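PDB 5F7U: cycloalternan-forming enzyme from Listeria monocytogenes serovar 1/2a, which belongs to glycosyl hydrolase family 31 and joins a TIM-barrel domain to several beta domains, among them a family 6 carbohydrate-binding module. Local coordinates for residues Ser195-Lys200 with Arg204-Gln209; Glu248-Phe253 with Asp317-Val322. The protein carries 1 engineered substitution. All blocks are in the same frame, centred on the assembly; numbering follows the deposited sequence.

Interaction 1: residues Ser195-Lys200 with Arg204-Gln209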
ATOM      1  N   SER A 195      13.192   6.818  26.384  1.00 18.78           N
ATOM      2  CA  SER A 195      13.762   7.819  27.253  1.00 19.30           C
ATOM      3  C   SER A 195      13.495   9.177  26.610  1.00 19.10           C
ATOM      4  O   SER A 195      14.033   9.480  25.538  1.00 18.97           O
ATOM      5  CB  SER A 195      15.257   7.569  27.467  1.00 20.69           C
ATOM      6  OG  SER A 195      15.801   8.588  28.303  1.00 21.78           O
ATOM      7  N   ILE A 196      12.631   9.960  27.253  1.00 18.68           N
ATOM      8  CA  ILE A 196      12.231  11.265  26.720  1.00 18.57           C
ATOM      9  C   ILE A 196      12.980  12.342  27.495  1.00 19.45           C
ATOM     10  O   ILE A 196      12.720  12.530  28.683  1.00 19.44           O
ATOM     11  CB  ILE A 196      10.702  11.488  26.810  1.00 18.13           C
ATOM     12  CG1 ILE A 196       9.916  10.276  26.260  1.00 17.83           C
ATOM     13  CG2 ILE A 196      10.305  12.791  26.096  1.00 18.07           C
ATOM     14  CD1 ILE A 196      10.290   9.839  24.845  1.00 18.21           C
ATOM     15  N   GLU A 197      13.929  13.005  26.828  1.00 20.12           N
ATOM     16  CA  GLU A 197      14.780  14.003  27.472  1.00 21.28           C
ATOM     17  C   GLU A 197      14.317  15.382  27.070  1.00 20.80           C
ATOM     18  O   GLU A 197      14.383  15.744  25.885  1.00 20.12           O
ATOM     19  CB  GLU A 197      16.239  13.827  27.060  1.00 23.53           C
ATOM     20  CG  GLU A 197      16.889  12.554  27.544  1.00 26.71           C
ATOM     21  CD  GLU A 197      18.347  12.463  27.136  1.00 29.63           C
ATOM     22  OE1 GLU A 197      19.095  13.463  27.277  1.00 32.01           O
ATOM     23  OE2 GLU A 197      18.746  11.374  26.691  1.00 31.50           O
ATOM     24  N   ILE A 198      13.854  16.158  28.049  1.00 20.39           N
ATOM     25  CA  ILE A 198      13.278  17.482  27.771  1.00 20.60           C
ATOM     26  C   ILE A 198      14.102  18.554  28.489  1.00 21.26           C
ATOM     27  O   ILE A 198      14.073  18.633  29.710  1.00 21.15           O
ATOM     28  CB  ILE A 198      11.791  17.559  28.195  1.00 20.34           C
ATOM     29  CG1 ILE A 198      10.957  16.508  27.443  1.00 20.59           C
ATOM     30  CG2 ILE A 198      11.205  18.954  27.959  1.00 20.34           C
ATOM     31  CD1 ILE A 198       9.735  16.093  28.217  1.00 20.80           C
ATOM     32  N   GLN A 199      14.840  19.351  27.723  1.00 21.98           N
ATOM     33  CA  GLN A 199      15.487  20.548  28.292  1.00 23.48           C
ATOM     34  C   GLN A 199      14.399  21.571  28.598  1.00 22.42           C
ATOM     35  O   GLN A 199      13.404  21.646  27.872  1.00 21.29           O
ATOM     36  CB  GLN A 199      16.556  21.124  27.354  1.00 25.61           C
ATOM     37  CG  GLN A 199      17.811  20.255  27.179  1.00 28.86           C
ATOM     38  CD  GLN A 199      18.625  19.981  28.462  1.00 31.17           C
ATOM     39  OE1 GLN A 199      18.666  20.791  29.405  1.00 33.07           O
ATOM     40  NE2 GLN A 199      19.289  18.825  28.493  1.00 32.59           N
ATOM     41  N   LYS A 200      14.560  22.318  29.693  1.00 22.12           N
ATOM     42  CA  LYS A 200      13.520  23.245  30.122  1.00 22.21           C
ATOM     43  C   LYS A 200      13.681  24.674  29.620  1.00 22.77           C
ATOM     44  O   LYS A 200      12.695  25.372  29.467  1.00 22.91           O
ATOM     45  CB  LYS A 200      13.404  23.262  31.643  1.00 22.61           C
ATOM     46  CG  LYS A 200      12.865  21.968  32.224  1.00 22.19           C
ATOM     47  CD  LYS A 200      12.645  22.160  33.709  1.00 23.23           C
ATOM     48  CE  LYS A 200      12.044  20.925  34.338  1.00 23.14           C
ATOM     49  NZ  LYS A 200      11.850  21.175  35.799  1.00 24.02           N
ATOM     50  N   ARG A 204      13.027  21.936  24.793  1.00 18.73           N
ATOM     51  CA  ARG A 204      13.411  21.122  23.634  1.00 18.85           C
ATOM     52  C   ARG A 204      13.349  19.658  24.010  1.00 18.46           C
ATOM     53  O   ARG A 204      13.973  19.233  25.003  1.00 18.89           O
ATOM     54  CB  ARG A 204      14.829  21.484  23.147  1.00 20.46           C
ATOM     55  CG  ARG A 204      15.207  20.769  21.866  1.00 21.98           C
ATOM     56  CD  ARG A 204      16.582  21.194  21.366  1.00 23.89           C
ATOM     57  NE  ARG A 204      16.920  20.292  20.264  1.00 25.74           N
ATOM     58  CZ  ARG A 204      17.688  19.214  20.381  1.00 26.84           C
ATOM     59  NH1 ARG A 204      18.286  18.928  21.542  1.00 27.57           N
ATOM     60  NH2 ARG A 204      17.893  18.450  19.310  1.00 27.62           N
ATOM     61  N   MET A 205      12.604  18.890  23.210  1.00 17.46           N
ATOM     62  CA  MET A 205      12.425  17.457  23.440  1.00 17.17           C
ATOM     63  C   MET A 205      13.318  16.616  22.528  1.00 17.25           C
ATOM     64  O   MET A 205      13.399  16.879  21.328  1.00 16.86           O
ATOM     65  CB  MET A 205      10.967  17.070  23.173  1.00 16.64           C
ATOM     66  CG  MET A 205      10.670  15.596  23.404  1.00 17.14           C
ATOM     67  SD  MET A 205       8.994  15.133  22.968  1.00 17.47           S
ATOM     68  CE  MET A 205       8.047  15.972  24.235  1.00 17.44           C
ATOM     69  N   GLU A 206      13.962  15.613  23.118  1.00 17.17           N
ATOM     70  CA  GLU A 206      14.587  14.518  22.373  1.00 17.74           C
ATOM     71  C   GLU A 206      13.913  13.219  22.748  1.00 17.26           C
ATOM     72  O   GLU A 206      13.737  12.927  23.937  1.00 17.54           O
ATOM     73  CB  GLU A 206      16.073  14.385  22.719  1.00 18.99           C
ATOM     74  CG  GLU A 206      16.928  15.586  22.355  1.00 20.63           C
ATOM     75  CD  GLU A 206      18.397  15.450  22.752  1.00 22.67           C
ATOM     76  OE1 GLU A 206      18.808  14.452  23.388  1.00 23.33           O
ATOM     77  OE2 GLU A 206      19.151  16.393  22.456  1.00 24.08           O
ATOM     78  N   VAL A 207      13.617  12.404  21.739  1.00 16.75           N
ATOM     79  CA  VAL A 207      13.020  11.092  21.972  1.00 16.77           C
ATOM     80  C   VAL A 207      14.114  10.052  21.721  1.00 17.25           C
ATOM     81  O   VAL A 207      14.664   9.973  20.637  1.00 17.10           O
ATOM     82  CB  VAL A 207      11.794  10.866  21.054  1.00 16.42           C
ATOM     83  CG1 VAL A 207      11.218   9.477  21.258  1.00 16.44           C
ATOM     84  CG2 VAL A 207      10.720  11.912  21.370  1.00 16.44           C
ATOM     85  N   HIS A 208      14.429   9.280  22.754  1.00 17.63           N
ATOM     86  CA  HIS A 208      15.430   8.242  22.674  1.00 18.89           C
ATOM     87  C   HIS A 208      14.767   6.891  22.953  1.00 19.20           C
ATOM     88  O   HIS A 208      13.720   6.807  23.625  1.00 18.54           O
ATOM     89  CB  HIS A 208      16.530   8.454  23.739  1.00 19.82           C
ATOM     90  CG  HIS A 208      17.326   9.715  23.575  1.00 20.51           C
ATOM     91  ND1 HIS A 208      18.628   9.713  23.129  1.00 21.91           N
ATOM     92  CD2 HIS A 208      17.019  11.011  23.824  1.00 20.57           C
ATOM     93  CE1 HIS A 208      19.090  10.952  23.095  1.00 22.19           C
ATOM     94  NE2 HIS A 208      18.136  11.760  23.515  1.00 21.34           N
ATOM     95  N   GLN A 209      15.376   5.834  22.433  1.00 20.59           N
ATOM     96  CA  GLN A 209      15.088   4.488  22.913  1.00 22.11           C
ATOM     97  C   GLN A 209      15.607   4.405  24.339  1.00 23.23           C
ATOM     98  O   GLN A 209      16.433   5.223  24.758  1.00 23.37           O
ATOM     99  CB  GLN A 209      15.781   3.433  22.057  1.00 23.62           C
ATOM    100  CG  GLN A 209      15.120   3.213  20.711  1.00 24.15           C
ATOM    101  CD  GLN A 209      15.913   2.292  19.796  1.00 25.51           C
ATOM    102  OE1 GLN A 209      17.071   1.967  20.057  1.00 27.43           O
ATOM    103  NE2 GLN A 209      15.296   1.885  18.704  1.00 26.03           N
TER

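Interaction 2: residues Glu248-Phe253 with Asp317-Val322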
ATOM      1  N   GLU A 248      18.551  10.593   6.660  1.00 15.71           N
ATOM      2  CA  GLU A 248      17.254  10.109   7.131  1.00 15.19           C
ATOM      3  C   GLU A 248      16.240  10.014   5.990  1.00 14.55           C
ATOM      4  O   GLU A 248      16.104  10.949   5.212  1.00 14.74           O
ATOM      5  CB  GLU A 248      16.719  10.977   8.279  1.00 15.06           C
ATOM      6  CG  GLU A 248      15.542  10.306   8.988  1.00 15.11           C
ATOM      7  CD  GLU A 248      15.058  11.060  10.211  1.00 15.30           C
ATOM      8  OE1 GLU A 248      15.461  12.226  10.418  1.00 15.90           O
ATOM      9  OE2 GLU A 248      14.239  10.485  10.957  1.00 15.55           O
ATOM     10  N   ALA A 249      15.591   8.851   5.868  1.00 14.04           N
ATOM     11  CA  ALA A 249      14.556   8.624   4.850  1.00 13.75           C
ATOM     12  C   ALA A 249      13.173   8.640   5.498  1.00 13.33           C
ATOM     13  O   ALA A 249      13.016   8.213   6.662  1.00 13.42           O
ATOM     14  CB  ALA A 249      14.787   7.307   4.145  1.00 13.61           C
ATOM     15  N   PHE A 250      12.175   9.135   4.753  1.00 13.20           N
ATOM     16  CA  PHE A 250      10.822   9.304   5.273  1.00 12.92           C
ATOM     17  C   PHE A 250       9.806   8.659   4.354  1.00 12.50           C
ATOM     18  O   PHE A 250       9.681   9.054   3.181  1.00 12.81           O
ATOM     19  CB  PHE A 250      10.484  10.787   5.407  1.00 12.86           C
ATOM     20  CG  PHE A 250      11.423  11.537   6.309  1.00 13.37           C
ATOM     21  CD1 PHE A 250      11.322  11.409   7.704  1.00 13.35           C
ATOM     22  CD2 PHE A 250      12.394  12.404   5.770  1.00 13.65           C
ATOM     23  CE1 PHE A 250      12.178  12.129   8.547  1.00 13.85           C
ATOM     24  CE2 PHE A 250      13.259  13.121   6.609  1.00 14.15           C
ATOM     25  CZ  PHE A 250      13.145  12.986   7.996  1.00 14.32           C
ATOM     26  N   TYR A 251       9.078   7.696   4.906  1.00 12.03           N
ATOM     27  CA  TYR A 251       8.200   6.844   4.115  1.00 11.93           C
ATOM     28  C   TYR A 251       6.754   7.003   4.511  1.00 11.61           C
ATOM     29  O   TYR A 251       6.461   7.372   5.638  1.00 11.79           O
ATOM     30  CB  TYR A 251       8.583   5.382   4.337  1.00 12.21           C
ATOM     31  CG  TYR A 251      10.045   5.075   4.101  1.00 12.82           C
ATOM     32  CD1 TYR A 251      10.593   5.096   2.818  1.00 12.91           C
ATOM     33  CD2 TYR A 251      10.874   4.711   5.171  1.00 13.17           C
ATOM     34  CE1 TYR A 251      11.941   4.768   2.611  1.00 13.40           C
ATOM     35  CE2 TYR A 251      12.211   4.382   4.973  1.00 13.67           C
ATOM     36  CZ  TYR A 251      12.736   4.409   3.692  1.00 13.65           C
ATOM     37  OH  TYR A 251      14.068   4.099   3.499  1.00 14.24           O
ATOM     38  N   GLY A 252       5.848   6.685   3.587  1.00 11.20           N
ATOM     39  CA  GLY A 252       4.426   6.632   3.888  1.00 11.07           C
ATOM     40  C   GLY A 252       3.693   7.867   3.402  1.00 10.89           C
ATOM     41  O   GLY A 252       3.703   8.154   2.221  1.00 10.69           O
ATOM     42  N   PHE A 253       3.096   8.607   4.344  1.00 10.91           N
ATOM     43  CA  PHE A 253       2.261   9.795   4.064  1.00 11.07           C
ATOM     44  C   PHE A 253       0.980   9.484   3.288  1.00 11.08           C
ATOM     45  O   PHE A 253       0.414  10.354   2.612  1.00 10.79           O
ATOM     46  CB  PHE A 253       3.047  10.920   3.359  1.00 11.22           C
ATOM     47  CG  PHE A 253       4.299  11.355   4.082  1.00 11.51           C
ATOM     48  CD1 PHE A 253       5.520  10.712   3.849  1.00 11.65           C
ATOM     49  CD2 PHE A 253       4.274  12.447   4.967  1.00 11.77           C
ATOM     50  CE1 PHE A 253       6.688  11.129   4.479  1.00 12.00           C
ATOM     51  CE2 PHE A 253       5.462  12.888   5.598  1.00 12.26           C
ATOM     52  CZ  PHE A 253       6.674  12.225   5.350  1.00 12.23           C
ATOM     53  N   ASP A 317      18.593  20.271   7.317  1.00 19.94           N
ATOM     54  CA  ASP A 317      18.601  19.451   8.527  1.00 19.18           C
ATOM     55  C   ASP A 317      17.334  19.627   9.366  1.00 18.31           C
ATOM     56  O   ASP A 317      17.329  19.298  10.545  1.00 18.01           O
ATOM     57  CB  ASP A 317      19.871  19.733   9.367  1.00 19.95           C
ATOM     58  CG  ASP A 317      19.891  21.120   9.990  1.00 20.59           C
ATOM     59  OD1 ASP A 317      19.131  22.016   9.567  1.00 20.47           O
ATOM     60  OD2 ASP A 317      20.711  21.337  10.911  1.00 21.45           O
ATOM     61  N   LYS A 318      16.260  20.115   8.747  1.00 17.65           N
ATOM     62  CA  LYS A 318      15.016  20.367   9.476  1.00 17.22           C
ATOM     63  C   LYS A 318      13.835  19.692   8.798  1.00 16.34           C
ATOM     64  O   LYS A 318      13.673  19.806   7.584  1.00 15.54           O
ATOM     65  CB  LYS A 318      14.744  21.876   9.536  1.00 18.30           C
ATOM     66  CG  LYS A 318      13.523  22.278  10.375  1.00 19.11           C
ATOM     67  CD  LYS A 318      13.221  23.771  10.294  1.00 20.67           C
ATOM     68  CE  LYS A 318      14.315  24.595  10.940  1.00 22.36           C
ATOM     69  NZ  LYS A 318      13.862  25.997  11.191  1.00 23.94           N
ATOM     70  N   TYR A 319      13.013  18.992   9.571  1.00 15.56           N
ATOM     71  CA  TYR A 319      11.656  18.681   9.083  1.00 14.80           C
ATOM     72  C   TYR A 319      10.581  19.273   9.973  1.00 14.64           C
ATOM     73  O   TYR A 319      10.782  19.451  11.173  1.00 14.55           O
ATOM     74  CB  TYR A 319      11.414  17.188   8.789  1.00 14.67           C
ATOM     75  CG  TYR A 319      11.201  16.301   9.994  1.00 14.94           C
ATOM     76  CD1 TYR A 319       9.916  16.121  10.548  1.00 15.06           C
ATOM     77  CD2 TYR A 319      12.274  15.621  10.570  1.00 15.17           C
ATOM     78  CE1 TYR A 319       9.721  15.274  11.651  1.00 15.44           C
ATOM     79  CE2 TYR A 319      12.096  14.762  11.665  1.00 15.88           C
ATOM     80  CZ  TYR A 319      10.813  14.587  12.196  1.00 15.91           C
ATOM     81  OH  TYR A 319      10.652  13.760  13.288  1.00 16.27           O
ATOM     82  N   SER A 320       9.429  19.575   9.371  1.00 14.34           N
ATOM     83  CA  SER A 320       8.399  20.328  10.081  1.00 14.32           C
ATOM     84  C   SER A 320       7.040  19.826   9.676  1.00 13.89           C
ATOM     85  O   SER A 320       6.886  19.315   8.565  1.00 13.54           O
ATOM     86  CB  SER A 320       8.484  21.813   9.736  1.00 14.70           C
ATOM     87  OG  SER A 320       9.809  22.318   9.902  1.00 15.60           O
ATOM     88  N   PHE A 321       6.066  19.966  10.571  1.00 13.71           N
ATOM     89  CA  PHE A 321       4.683  19.895  10.128  1.00 13.30           C
ATOM     90  C   PHE A 321       3.989  21.204  10.422  1.00 13.55           C
ATOM     91  O   PHE A 321       4.286  21.866  11.402  1.00 13.35           O
ATOM     92  CB  PHE A 321       3.916  18.675  10.667  1.00 13.34           C
ATOM     93  CG  PHE A 321       3.748  18.638  12.167  1.00 13.69           C
ATOM     94  CD1 PHE A 321       2.803  19.445  12.808  1.00 14.22           C
ATOM     95  CD2 PHE A 321       4.506  17.746  12.937  1.00 13.95           C
ATOM     96  CE1 PHE A 321       2.640  19.391  14.188  1.00 14.45           C
ATOM     97  CE2 PHE A 321       4.340  17.670  14.322  1.00 14.21           C
ATOM     98  CZ  PHE A 321       3.415  18.510  14.946  1.00 14.46           C
ATOM     99  N   VAL A 322       3.081  21.573   9.530  1.00 13.46           N
ATOM    100  CA  VAL A 322       2.253  22.759   9.734  1.00 13.84           C
ATOM    101  C   VAL A 322       0.835  22.253   9.571  1.00 13.59           C
ATOM    102  O   VAL A 322       0.471  21.744   8.503  1.00 13.40           O
ATOM    103  CB  VAL A 322       2.561  23.882   8.718  1.00 14.16           C
ATOM    104  CG1 VAL A 322       1.678  25.101   9.003  1.00 14.49           C
ATOM    105  CG2 VAL A 322       4.019  24.292   8.811  1.00 14.88           C
TER

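Interaction 1: residues Ser195-Lys200 with Arg204-Gln209
Ser195 with His208, Glu197 with Glu206 and Gln199 with Arg204 form the hydrogen-bonded pairs of this antiparallel ladder, each joined by two backbone bonds. The central pair is tight, Glu206 N lying 2.8 Å from Glu197 O with a nearly straight bond (171°). Alternating with the hydrogen-bonded pairs, Ile196-Val207 and Ile198-Met205 are non-hydrogen-bonded pairs, where CA-H groups lean on carbonyl oxygens, as Ile198 CA does on Arg204 O.

The apolar contacts lie on the face of Ile196, Ile198, Met205 and Val207. With its CG anti to the backbone N (chi1 -179°), Met205 brings that atom 3.9 Å from Ile196 CG2 and 4.2 Å from Ile198 CG1, while Ile196 turns its CD1 to Val207 CG1, 3.7 Å away. Leu151 and Leu159, from strands 148-153 and 158-164, pack onto the same face.

A polar network occupies the other face. The Glu206 carboxylate is held by two donors, Arg204 and His208: its OE2 accepts from Arg204 NH1 through the anti lone pair in a salt bridge, and its OE1 takes the in-plane N-H of His208 NE2 at 2.8 Å. Gly212 O holds the opposite ring nitrogen, ND1, which fixes the imidazole's rotation. Across the strands, the Glu197 carboxylate lies nearly parallel to that ring, OE2 above its face near NE2 without bonding to it. Glu197 OE1 comes 4.0 Å from Glu206 OE1; its salt bridge to Lys186 and the partners of Glu206 probably offset the repulsion.

The two strands form a beta hairpin flanked by strands 186-190 and 214-229, apolar on one face and polar on the other, within the galactose mutarotase-like domain.

Interaction 2: residues Glu248-Phe253 with Asp317-Val322
Phe250 and Tyr319 leave their strands by different first torsions: Phe250 CG is anti to the carbonyl carbon (chi1 -59°), whereas Tyr319 CG stands between the backbone N and the carbonyl carbon (chi1 76°). Both CB atoms are directed at the opposite segment, and the rings meet midway between the backbones, where Phe250 CA and Tyr319 CA remain 10.2 Å apart.

The pair is a tilted T-shaped stack, with an edge of Phe250 presented to the face of Tyr319. Ring centroids are 5.2 Å apart and the planes are inclined at 61°. Contact is concentrated at one flank of the tyrosine: Phe250 CZ lies 3.8 Å from Tyr319 CD2, and Phe250 CE1 is 4.1 Å from Tyr319 CE2. Tyr319 also stacks with Phe242, and Met311 of strand 307-311 touches both rings.

Glu248 adds a looser, oblique approach, its OE1 4.4 Å from Tyr319 CE2. The carboxylate is engaged elsewhere, OE1 with Thr244 and OE2 with Ser293 and Tyr297, and the Tyr319 hydroxyl is hydrogen-bonded to Thr216 OG1.

Dispersion and the weak electrostatic attraction of ring C-H groups for a pi face probably carry this buried contact. The polar ends of Glu248 and Tyr319 find partners outside the two segments, which is consistent with a carboxylate and a hydroxyl lying beside a largely apolar interior, and segments 248-253 and 317-322 meet through side chains, without backbone pairing.

Interaction 1 closes along the chain before interaction 2 opens, and their centres are 19 Å apart, with nearest atoms about 8 Å from each other and no direct touch. A run of antiparallel neighbours connects them: strand 203-209 pairs with 214-229, which pairs with 235-243, which in turn pairs with 318-327. Strand 214-229 also serves both by side-chain or backbone bonds, since Glu218 meets the hairpin while Thr216 and Tyr219 meet Tyr319 and Asp317. The 195-209 hairpin thus extends this strand run edge to edge, whereas the Phe250-Tyr319 pair joins it to strand 250-254 through a buried aromatic contact.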